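Local coordinates for protein arylamine n-acetyltransferase (Mycobacterium smegmatis, PDB 1W5R) that catalyses the transfer of an acetyl group from acetyl-coenzyme A to arylamines, a reaction that in this family depends on a catalytic triad, at residues F41-P46 with S205-G210; H113-V118 with L128-F133; R153-R158 with D219-L224. The protein carries 1 engineered substitution. One frame throughout, in Å; residues are numbered along the deposited sequence.

Interaction 1 of 3, residues F41-P46 with S205-G210; sequences FENLDP and SHFVTG
Asn43 and Phe207 carry this contact, where the N-cap of helix 44-47 meets the short, weakly bonded helix 206-209. Asn43 sits at that N-cap position, but its side chain makes no capping bond. Instead its amide reaches across to helix 206-209. With CG between the backbone N and the carbonyl carbon (chi1 71°), ND2 faces two backbone oxygens. Asn43 ND2 donates to Gly210 O at 2.8 Å and to Phe207 O at 2.9 Å. Both acceptors lie close to the amide plane. OD1 accepts from Thr212 N, so both ends of the amide are engaged.

The tight part continues through the rings. Phe41 CZ comes within 3.6 Å of Phe207 CE2, with the ring planes turned 50° apart. Both rings also touch the engineered Gln73, at the position that probably held the catalytic cysteine. The contact is looser only toward the partly exposed Val208, whose CG2 stands 4.4 Å from Pro46 CB. Ser205 OG caps its own helix by accepting from Phe207 N. The tight part also takes in the proline: Pro46 CB packs against Phe207 O at 3.2 Å, while Asn43 ND2 approaches the same oxygen from above its carbonyl plane.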
loop_
_atom_site.group_PDB
_atom_site.type_symbol
_atom_site.label_atom_id
_atom_site.label_comp_id
_atom_site.label_asym_id
_atom_site.label_seq_id
_atom_site.Cartn_x
_atom_site.Cartn_y
_atom_site.Cartn_z
ATOM N N PHE A 41 -1.938 -16.247 -10.822
ATOM C CA PHE A 41 -0.615 -16.683 -11.248
ATOM C C PHE A 41 0.135 -17.110 -9.979
ATOM O O PHE A 41 0.122 -16.410 -8.963
ATOM C CB PHE A 41 0.125 -15.529 -11.933
ATOM C CG PHE A 41 1.440 -15.915 -12.523
ATOM C CD1 PHE A 41 1.562 -16.106 -13.901
ATOM C CD2 PHE A 41 2.571 -16.073 -11.709
ATOM C CE1 PHE A 41 2.797 -16.457 -14.470
ATOM C CE2 PHE A 41 3.812 -16.433 -12.263
ATOM C CZ PHE A 41 3.918 -16.631 -13.653
ATOM N N GLU A 42 0.765 -18.278 -10.021
ATOM C CA GLU A 42 1.694 -18.663 -8.945
ATOM C C GLU A 42 2.685 -19.681 -9.466
ATOM O O GLU A 42 2.396 -20.439 -10.402
ATOM C CB GLU A 42 0.981 -19.240 -7.722
ATOM C CG GLU A 42 0.014 -20.369 -8.085
ATOM C CD GLU A 42 0.271 -21.657 -7.346
ATOM O OE1 GLU A 42 1.436 -22.112 -7.334
ATOM O OE2 GLU A 42 -0.702 -22.236 -6.832
ATOM N N ASN A 43 3.854 -19.701 -8.840
ATOM C CA ASN A 43 4.886 -20.682 -9.181
ATOM C C ASN A 43 5.327 -21.483 -7.956
ATOM O O ASN A 43 6.497 -21.799 -7.828
ATOM C CB ASN A 43 6.110 -19.987 -9.790
ATOM C CG ASN A 43 6.871 -19.187 -8.753
ATOM O OD1 ASN A 43 6.253 -18.571 -7.883
ATOM N ND2 ASN A 43 8.205 -19.205 -8.824
ATOM N N LEU A 44 4.405 -21.793 -7.054
ATOM C CA LEU A 44 4.803 -22.543 -5.856
ATOM C C LEU A 44 5.401 -23.914 -6.198
ATOM O O LEU A 44 6.322 -24.364 -5.513
ATOM C CB LEU A 44 3.639 -22.703 -4.892
ATOM C CG LEU A 44 3.284 -21.402 -4.166
ATOM C CD1 LEU A 44 1.818 -21.437 -3.747
ATOM C CD2 LEU A 44 4.212 -21.134 -2.976
ATOM N N ASP A 45 4.907 -24.565 -7.255
ATOM C CA ASP A 45 5.465 -25.878 -7.611
ATOM C C ASP A 45 6.959 -25.766 -7.971
ATOM O O ASP A 45 7.783 -26.376 -7.298
ATOM C CB ASP A 45 4.658 -26.572 -8.718
ATOM C CG ASP A 45 3.408 -27.272 -8.188
ATOM O OD1 ASP A 45 3.107 -27.188 -6.968
ATOM O OD2 ASP A 45 2.711 -27.917 -9.012
ATOM N N PRO A 46 7.329 -24.982 -9.010
ATOM C CA PRO A 46 8.774 -24.889 -9.322
ATOM C C PRO A 46 9.607 -24.353 -8.166
ATOM O O PRO A 46 10.754 -24.773 -8.000
ATOM C CB PRO A 46 8.850 -23.920 -10.505
ATOM C CG PRO A 46 7.483 -23.707 -10.977
ATOM C CD PRO A 46 6.496 -24.274 -10.005
ATOM N N SER A 205 16.275 -20.042 -13.605
ATOM C CA SER A 205 14.968 -19.535 -13.995
ATOM C C SER A 205 14.390 -18.613 -12.928
ATOM O O SER A 205 14.416 -18.930 -11.739
ATOM C CB SER A 205 13.998 -20.685 -14.268
ATOM O OG SER A 205 12.663 -20.209 -14.382
ATOM N N HIS A 206 13.839 -17.491 -13.390
ATOM C CA HIS A 206 13.111 -16.542 -12.530
ATOM C C HIS A 206 12.053 -17.254 -11.686
ATOM O O HIS A 206 11.756 -16.846 -10.551
ATOM C CB HIS A 206 12.447 -15.471 -13.402
ATOM C CG HIS A 206 11.890 -14.308 -12.633
ATOM N ND1 HIS A 206 10.537 -14.044 -12.533
ATOM C CD2 HIS A 206 12.516 -13.333 -11.932
ATOM C CE1 HIS A 206 10.358 -12.952 -11.810
ATOM N NE2 HIS A 206 11.541 -12.505 -11.432
ATOM N N PHE A 207 11.476 -18.321 -12.242
ATOM C CA PHE A 207 10.396 -19.044 -11.557
ATOM C C PHE A 207 10.865 -20.232 -10.724
ATOM O O PHE A 207 10.045 -20.946 -10.154
ATOM C CB PHE A 207 9.270 -19.396 -12.539
ATOM C CG PHE A 207 8.654 -18.190 -13.146
ATOM C CD1 PHE A 207 8.872 -17.874 -14.486
ATOM C CD2 PHE A 207 7.924 -17.302 -12.349
ATOM C CE1 PHE A 207 8.337 -16.705 -15.042
ATOM C CE2 PHE A 207 7.368 -16.128 -12.902
ATOM C CZ PHE A 207 7.587 -15.832 -14.245
ATOM N N VAL A 208 12.192 -20.403 -10.644
ATOM C CA VAL A 208 12.826 -21.378 -9.745
ATOM C C VAL A 208 13.512 -20.650 -8.575
ATOM O O VAL A 208 13.529 -21.159 -7.460
ATOM C CB VAL A 208 13.814 -22.308 -10.498
ATOM C CG1 VAL A 208 14.629 -23.195 -9.535
ATOM C CG2 VAL A 208 13.061 -23.207 -11.480
ATOM N N THR A 209 14.015 -19.443 -8.823
ATOM C CA THR A 209 14.832 -18.742 -7.817
ATOM C C THR A 209 14.058 -17.850 -6.850
ATOM O O THR A 209 14.638 -17.273 -5.922
ATOM C CB THR A 209 15.932 -17.882 -8.479
ATOM O OG1 THR A 209 15.330 -16.908 -9.331
ATOM C CG2 THR A 209 16.904 -18.748 -9.290
ATOM N N GLY A 210 12.767 -17.690 -7.089
ATOM C CA GLY A 210 11.950 -16.886 -6.202
ATOM C C GLY A 210 10.486 -17.207 -6.371
ATOM O O GLY A 210 10.132 -18.151 -7.090
#

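Interaction 2 of 3, residues H113-V118 with L128-F133; sequences HNVLSV and LVDVGF
His113 and Asp130 meet from opposite directions beyond the paired part of a beta hairpin. His113 NE2 donates to Asp130 OD2 at 2.9 Å, nearly straight at 167°. OD2 lies in the ring plane, whereas NE2 stands above the carboxylate plane. This is consistent with the His-Asp part of the family's catalytic triad; His113 also touches the engineered Gln73. Phe133 places CD1 over one face of the imidazole, 3.6 Å from His113 NE2 and offset toward the rim.

Val115 fills the step between this site and the strands. Val115 CG1 rests on the Asp130 carboxylate, 3.6 Å from Asp130 OD2. Val115 CG2 meets Leu128 CD1, also at 3.6 Å. Leu116 and Val129 form an antiparallel hydrogen-bonded pair, with 2.9 Å from Leu116 N to Val129 O. On their face of the sheet, Val129 is the bump: its CB meets Leu116 CB and its CG2 meets Val118 CG2 at 3.7 Å, so it lodges between the two. Asp130 OD1 accepts from Gly132 N in an Asx turn and also from Asn77. Helices 25-38 and 73-87 press on Val129 through Val32 and Leu80, while strand 90-98 flanks strand 111-119.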
loop_
_atom_site.group_PDB
_atom_site.type_symbol
_atom_site.label_atom_id
_atom_site.label_comp_id
_atom_site.label_asym_id
_atom_site.label_seq_id
_atom_site.Cartn_x
_atom_site.Cartn_y
_atom_site.Cartn_z
ATOM N N HIS A 113 7.341 -18.368 -22.853
ATOM C CA HIS A 113 5.943 -17.956 -22.734
ATOM C C HIS A 113 5.064 -18.727 -23.709
ATOM O O HIS A 113 5.550 -19.269 -24.721
ATOM C CB HIS A 113 5.809 -16.442 -22.937
ATOM C CG HIS A 113 4.502 -15.872 -22.466
ATOM N ND1 HIS A 113 3.773 -16.419 -21.430
ATOM C CD2 HIS A 113 3.818 -14.769 -22.860
ATOM C CE1 HIS A 113 2.681 -15.700 -21.232
ATOM N NE2 HIS A 113 2.683 -14.693 -22.088
ATOM N N ASN A 114 3.774 -18.769 -23.399
ATOM C CA ASN A 114 2.772 -19.486 -24.188
ATOM C C ASN A 114 1.536 -18.601 -24.157
ATOM O O ASN A 114 1.113 -18.177 -23.077
ATOM C CB ASN A 114 2.521 -20.863 -23.537
ATOM C CG ASN A 114 1.304 -21.623 -24.087
ATOM O OD1 ASN A 114 0.647 -22.330 -23.324
ATOM N ND2 ASN A 114 1.020 -21.512 -25.391
ATOM N N VAL A 115 1.006 -18.280 -25.345
ATOM C CA VAL A 115 -0.201 -17.463 -25.470
ATOM C C VAL A 115 -1.151 -18.122 -26.480
ATOM O O VAL A 115 -0.787 -19.130 -27.108
ATOM C CB VAL A 115 0.098 -15.987 -25.873
ATOM C CG1 VAL A 115 0.998 -15.335 -24.839
ATOM C CG2 VAL A 115 0.712 -15.884 -27.284
ATOM N N LEU A 116 -2.358 -17.572 -26.623
ATOM C CA LEU A 116 -3.354 -18.164 -27.523
ATOM C C LEU A 116 -3.676 -17.231 -28.670
ATOM O O LEU A 116 -3.745 -16.010 -28.481
ATOM C CB LEU A 116 -4.648 -18.473 -26.777
ATOM C CG LEU A 116 -4.488 -19.345 -25.530
ATOM C CD1 LEU A 116 -5.841 -19.475 -24.830
ATOM C CD2 LEU A 116 -3.893 -20.715 -25.894
ATOM N N SER A 117 -3.867 -17.816 -29.850
ATOM C CA SER A 117 -4.454 -17.090 -30.966
ATOM C C SER A 117 -5.830 -17.712 -31.220
ATOM O O SER A 117 -5.931 -18.912 -31.538
ATOM C CB SER A 117 -3.550 -17.156 -32.187
ATOM O OG SER A 117 -4.237 -16.653 -33.322
ATOM N N VAL A 118 -6.878 -16.909 -31.034
ATOM C CA VAL A 118 -8.252 -17.414 -30.955
ATOM C C VAL A 118 -9.118 -16.819 -32.065
ATOM O O VAL A 118 -9.092 -15.616 -32.299
ATOM C CB VAL A 118 -8.875 -17.109 -29.567
ATOM C CG1 VAL A 118 -10.299 -17.618 -29.443
ATOM C CG2 VAL A 118 -8.013 -17.692 -28.448
ATOM N N LEU A 128 -5.496 -12.207 -29.900
ATOM C CA LEU A 128 -4.512 -12.603 -28.890
ATOM C C LEU A 128 -5.190 -12.709 -27.537
ATOM O O LEU A 128 -5.884 -11.786 -27.098
ATOM C CB LEU A 128 -3.360 -11.601 -28.834
ATOM C CG LEU A 128 -2.288 -11.895 -27.769
ATOM C CD1 LEU A 128 -1.603 -13.239 -28.007
ATOM C CD2 LEU A 128 -1.304 -10.750 -27.707
ATOM N N VAL A 129 -4.998 -13.852 -26.881
ATOM C CA VAL A 129 -5.546 -14.074 -25.546
ATOM C C VAL A 129 -4.393 -14.550 -24.672
ATOM O O VAL A 129 -3.669 -15.477 -25.037
ATOM C CB VAL A 129 -6.696 -15.111 -25.570
ATOM C CG1 VAL A 129 -7.157 -15.420 -24.165
ATOM C CG2 VAL A 129 -7.866 -14.561 -26.410
ATOM N N ASP A 130 -4.212 -13.891 -23.533
ATOM C CA ASP A 130 -3.111 -14.251 -22.643
ATOM C C ASP A 130 -3.536 -13.939 -21.228
ATOM O O ASP A 130 -3.586 -12.782 -20.837
ATOM C CB ASP A 130 -1.855 -13.463 -23.026
ATOM C CG ASP A 130 -0.665 -13.729 -22.099
ATOM O OD1 ASP A 130 -0.722 -14.667 -21.268
ATOM O OD2 ASP A 130 0.346 -12.992 -22.233
ATOM N N VAL A 131 -3.883 -14.978 -20.484
ATOM C CA VAL A 131 -4.255 -14.819 -19.080
ATOM C C VAL A 131 -3.149 -15.363 -18.162
ATOM O O VAL A 131 -3.365 -15.552 -16.961
ATOM C CB VAL A 131 -5.624 -15.467 -18.759
ATOM C CG1 VAL A 131 -6.745 -14.788 -19.571
ATOM C CG2 VAL A 131 -5.591 -16.981 -19.026
ATOM N N GLY A 132 -1.975 -15.608 -18.741
ATOM C CA GLY A 132 -0.906 -16.297 -18.027
ATOM C C GLY A 132 0.388 -15.545 -17.794
ATOM O O GLY A 132 1.367 -16.146 -17.319
ATOM N N PHE A 133 0.416 -14.245 -18.102
ATOM C CA PHE A 133 1.675 -13.485 -18.008
ATOM C C PHE A 133 1.930 -12.955 -16.588
ATOM O O PHE A 133 3.012 -12.434 -16.312
ATOM C CB PHE A 133 1.673 -12.322 -19.008
ATOM C CG PHE A 133 3.018 -11.662 -19.179
ATOM C CD1 PHE A 133 4.111 -12.376 -19.688
ATOM C CD2 PHE A 133 3.190 -10.319 -18.841
ATOM C CE1 PHE A 133 5.365 -11.756 -19.839
ATOM C CE2 PHE A 133 4.435 -9.694 -19.008
ATOM C CZ PHE A 133 5.517 -10.418 -19.501
#

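Interaction 3 of 3, residues R153-R158 with D219-L224; sequences RHEPYR and DARYNL
Arg221 reaches Glu155 and slides in beside His154, and these three residues hold most of the buried surface. The arginine chain is extended from CG to NE, which carries its guanidinium clear of its own strand. The glutamate chain is bent at chi2 (91°), and its carboxylate comes from the opposite direction.

The two groups form a side-on, two-pronged salt bridge. Arg221 NH2 donates to Glu155 OE1 at 2.8 Å, and Arg221 NE donates to Glu155 OE2 at 2.9 Å. Each oxygen uses its syn lone pair. A weak third bond runs from NE to OE1. The planes are only 20° apart, so the pair lies nearly flat and the rotation of both groups is restricted.

In the fold, this bridge spans two antiparallel sheets. Arg221 belongs to strand 220-225, the middle strand of the five-stranded sheet. Glu155 lies in the turn that leads into strand 157-162 of the larger sheet. Between them runs a loop whose Gly135 O and Thr137 O both accept from Arg221 NH1.

His154 approaches the guanidinium over one face, with ND1 above it and the planes 50° apart. Its CB lies 3.8 Å from Arg221 NH2. The far side of the imidazole ring, at NE2, sits over a face of the Arg153 guanidinium. Arg153 in turn is salt-bridged to Asp218. Tyr157 brings the edge of its ring up to Arg221. Its OH is 3.1 Å from Arg221 NH2, but the angle is too poor for a hydrogen bond, and the hydroxyl bonds to Gln136 O instead.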
loop_
_atom_site.group_PDB
_atom_site.type_symbol
_atom_site.label_atom_id
_atom_site.label_comp_id
_atom_site.label_asym_id
_atom_site.label_seq_id
_atom_site.Cartn_x
_atom_site.Cartn_y
_atom_site.Cartn_z
ATOM N N ARG A 153 -9.577 -3.670 -20.574
ATOM C CA ARG A 153 -10.233 -3.374 -19.290
ATOM C C ARG A 153 -9.358 -2.521 -18.370
ATOM O O ARG A 153 -9.856 -1.924 -17.412
ATOM C CB ARG A 153 -10.648 -4.650 -18.540
ATOM C CG ARG A 153 -11.668 -5.531 -19.231
ATOM C CD ARG A 153 -12.227 -6.582 -18.282
ATOM N NE ARG A 153 -11.190 -7.416 -17.667
ATOM C CZ ARG A 153 -11.027 -7.607 -16.357
ATOM N NH1 ARG A 153 -11.825 -7.037 -15.456
ATOM N NH2 ARG A 153 -10.051 -8.393 -15.933
ATOM N N HIS A 154 -8.057 -2.478 -18.655
ATOM C CA HIS A 154 -7.095 -1.728 -17.855
ATOM C C HIS A 154 -6.335 -0.774 -18.775
ATOM O O HIS A 154 -6.958 0.154 -19.307
ATOM C CB HIS A 154 -6.193 -2.681 -17.043
ATOM C CG HIS A 154 -6.966 -3.568 -16.116
ATOM N ND1 HIS A 154 -6.962 -3.425 -14.748
ATOM C CD2 HIS A 154 -7.831 -4.576 -16.386
ATOM C CE1 HIS A 154 -7.761 -4.336 -14.210
ATOM N NE2 HIS A 154 -8.299 -5.046 -15.186
ATOM N N GLU A 155 -5.038 -0.998 -18.992
ATOM C CA GLU A 155 -4.193 -0.064 -19.757
ATOM C C GLU A 155 -4.294 -0.354 -21.246
ATOM O O GLU A 155 -4.672 -1.457 -21.646
ATOM C CB GLU A 155 -2.705 -0.191 -19.364
ATOM C CG GLU A 155 -2.408 -0.182 -17.895
ATOM C CD GLU A 155 -2.406 -1.574 -17.284
ATOM O OE1 GLU A 155 -3.064 -2.490 -17.820
ATOM O OE2 GLU A 155 -1.773 -1.733 -16.229
ATOM N N PRO A 156 -3.936 0.632 -22.083
ATOM C CA PRO A 156 -3.764 0.337 -23.501
ATOM C C PRO A 156 -2.610 -0.647 -23.763
ATOM O O PRO A 156 -1.580 -0.606 -23.074
ATOM C CB PRO A 156 -3.420 1.697 -24.115
ATOM C CG PRO A 156 -3.757 2.711 -23.087
ATOM C CD PRO A 156 -3.737 2.064 -21.759
ATOM N N TYR A 157 -2.804 -1.521 -24.743
ATOM C CA TYR A 157 -1.742 -2.418 -25.224
ATOM C C TYR A 157 -1.553 -2.218 -26.721
ATOM O O TYR A 157 -2.410 -1.629 -27.385
ATOM C CB TYR A 157 -2.062 -3.897 -24.948
ATOM C CG TYR A 157 -1.841 -4.367 -23.522
ATOM C CD1 TYR A 157 -2.535 -3.799 -22.448
ATOM C CD2 TYR A 157 -0.952 -5.413 -23.251
ATOM C CE1 TYR A 157 -2.341 -4.241 -21.132
ATOM C CE2 TYR A 157 -0.763 -5.879 -21.940
ATOM C CZ TYR A 157 -1.449 -5.281 -20.895
ATOM O OH TYR A 157 -1.276 -5.729 -19.608
ATOM N N ARG A 158 -0.441 -2.711 -27.257
ATOM C CA ARG A 158 -0.159 -2.573 -28.690
ATOM C C ARG A 158 0.688 -3.735 -29.206
ATOM O O ARG A 158 1.699 -4.112 -28.581
ATOM C CB ARG A 158 0.562 -1.249 -28.973
ATOM C CG ARG A 158 0.728 -0.946 -30.456
ATOM C CD ARG A 158 1.560 0.296 -30.691
ATOM N NE ARG A 158 1.657 0.605 -32.118
ATOM C CZ ARG A 158 2.704 1.184 -32.700
ATOM N NH1 ARG A 158 3.763 1.540 -31.994
ATOM N NH2 ARG A 158 2.689 1.403 -34.007
ATOM N N ASP A 219 -10.379 -3.486 -10.573
ATOM C CA ASP A 219 -9.799 -2.230 -10.072
ATOM C C ASP A 219 -8.289 -2.209 -9.965
ATOM O O ASP A 219 -7.693 -1.134 -9.897
ATOM C CB ASP A 219 -10.353 -1.894 -8.688
ATOM C CG ASP A 219 -11.831 -1.591 -8.708
ATOM O OD1 ASP A 219 -12.316 -1.014 -9.702
ATOM O OD2 ASP A 219 -12.503 -1.918 -7.705
ATOM N N ALA A 220 -7.650 -3.376 -9.924
ATOM C CA ALA A 220 -6.220 -3.363 -9.606
ATOM C C ALA A 220 -5.474 -4.593 -10.087
ATOM O O ALA A 220 -6.053 -5.667 -10.173
ATOM C CB ALA A 220 -6.003 -3.186 -8.103
ATOM N N ARG A 221 -4.184 -4.410 -10.349
ATOM C CA ARG A 221 -3.268 -5.522 -10.606
ATOM C C ARG A 221 -2.454 -5.771 -9.351
ATOM O O ARG A 221 -1.899 -4.828 -8.780
ATOM C CB ARG A 221 -2.332 -5.189 -11.766
ATOM C CG ARG A 221 -3.053 -4.952 -13.088
ATOM C CD ARG A 221 -2.071 -4.515 -14.173
ATOM N NE ARG A 221 -2.676 -4.417 -15.510
ATOM C CZ ARG A 221 -2.952 -5.469 -16.289
ATOM N NH1 ARG A 221 -2.697 -6.707 -15.869
ATOM N NH2 ARG A 221 -3.489 -5.285 -17.494
ATOM N N TYR A 222 -2.367 -7.036 -8.948
ATOM C CA TYR A 222 -1.610 -7.437 -7.765
ATOM C C TYR A 222 -0.467 -8.331 -8.173
ATOM O O TYR A 222 -0.679 -9.320 -8.871
ATOM C CB TYR A 222 -2.515 -8.208 -6.793
ATOM C CG TYR A 222 -3.655 -7.372 -6.273
ATOM C CD1 TYR A 222 -4.833 -7.240 -7.006
ATOM C CD2 TYR A 222 -3.551 -6.709 -5.050
ATOM C CE1 TYR A 222 -5.880 -6.470 -6.531
ATOM C CE2 TYR A 222 -4.599 -5.927 -4.566
ATOM C CZ TYR A 222 -5.759 -5.818 -5.306
ATOM O OH TYR A 222 -6.800 -5.031 -4.843
ATOM N N ASN A 223 0.747 -7.974 -7.750
ATOM C CA ASN A 223 1.910 -8.787 -8.080
ATOM C C ASN A 223 2.863 -8.902 -6.911
ATOM O O ASN A 223 3.477 -7.904 -6.508
ATOM C CB ASN A 223 2.667 -8.262 -9.292
ATOM C CG ASN A 223 3.707 -9.255 -9.763
ATOM O OD1 ASN A 223 3.363 -10.315 -10.246
ATOM N ND2 ASN A 223 4.976 -8.943 -9.554
ATOM N N LEU A 224 2.965 -10.115 -6.380
ATOM C CA LEU A 224 3.857 -10.419 -5.263
ATOM C C LEU A 224 5.125 -11.063 -5.806
ATOM O O LEU A 224 5.045 -12.047 -6.535
ATOM C CB LEU A 224 3.158 -11.406 -4.324
ATOM C CG LEU A 224 3.950 -11.914 -3.110
ATOM C CD1 LEU A 224 4.029 -10.808 -2.045
ATOM C CD2 LEU A 224 3.321 -13.165 -2.503
#

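In the fold
From the N terminus, the chain first passes through 41-46, whose partner comes 159 residues later. Interaction 1 therefore closes a long loop. Interaction 2 is nested inside it as a short hairpin and closes before interaction 3 opens at 153-158. Interaction 3 crosses interaction 1, because 205-210 falls between its two segments. Interactions 1 and 2 touch where Phe41 CE1 packs 3.2 Å from Gly132 O. Interaction 3 stands apart, its nearest atoms about 6 Å from either of the others. Interaction 2 lies in the eight-stranded sheet, interaction 1 reaches the edge of the five-stranded sheet, and interaction 3 ties the two sheets together.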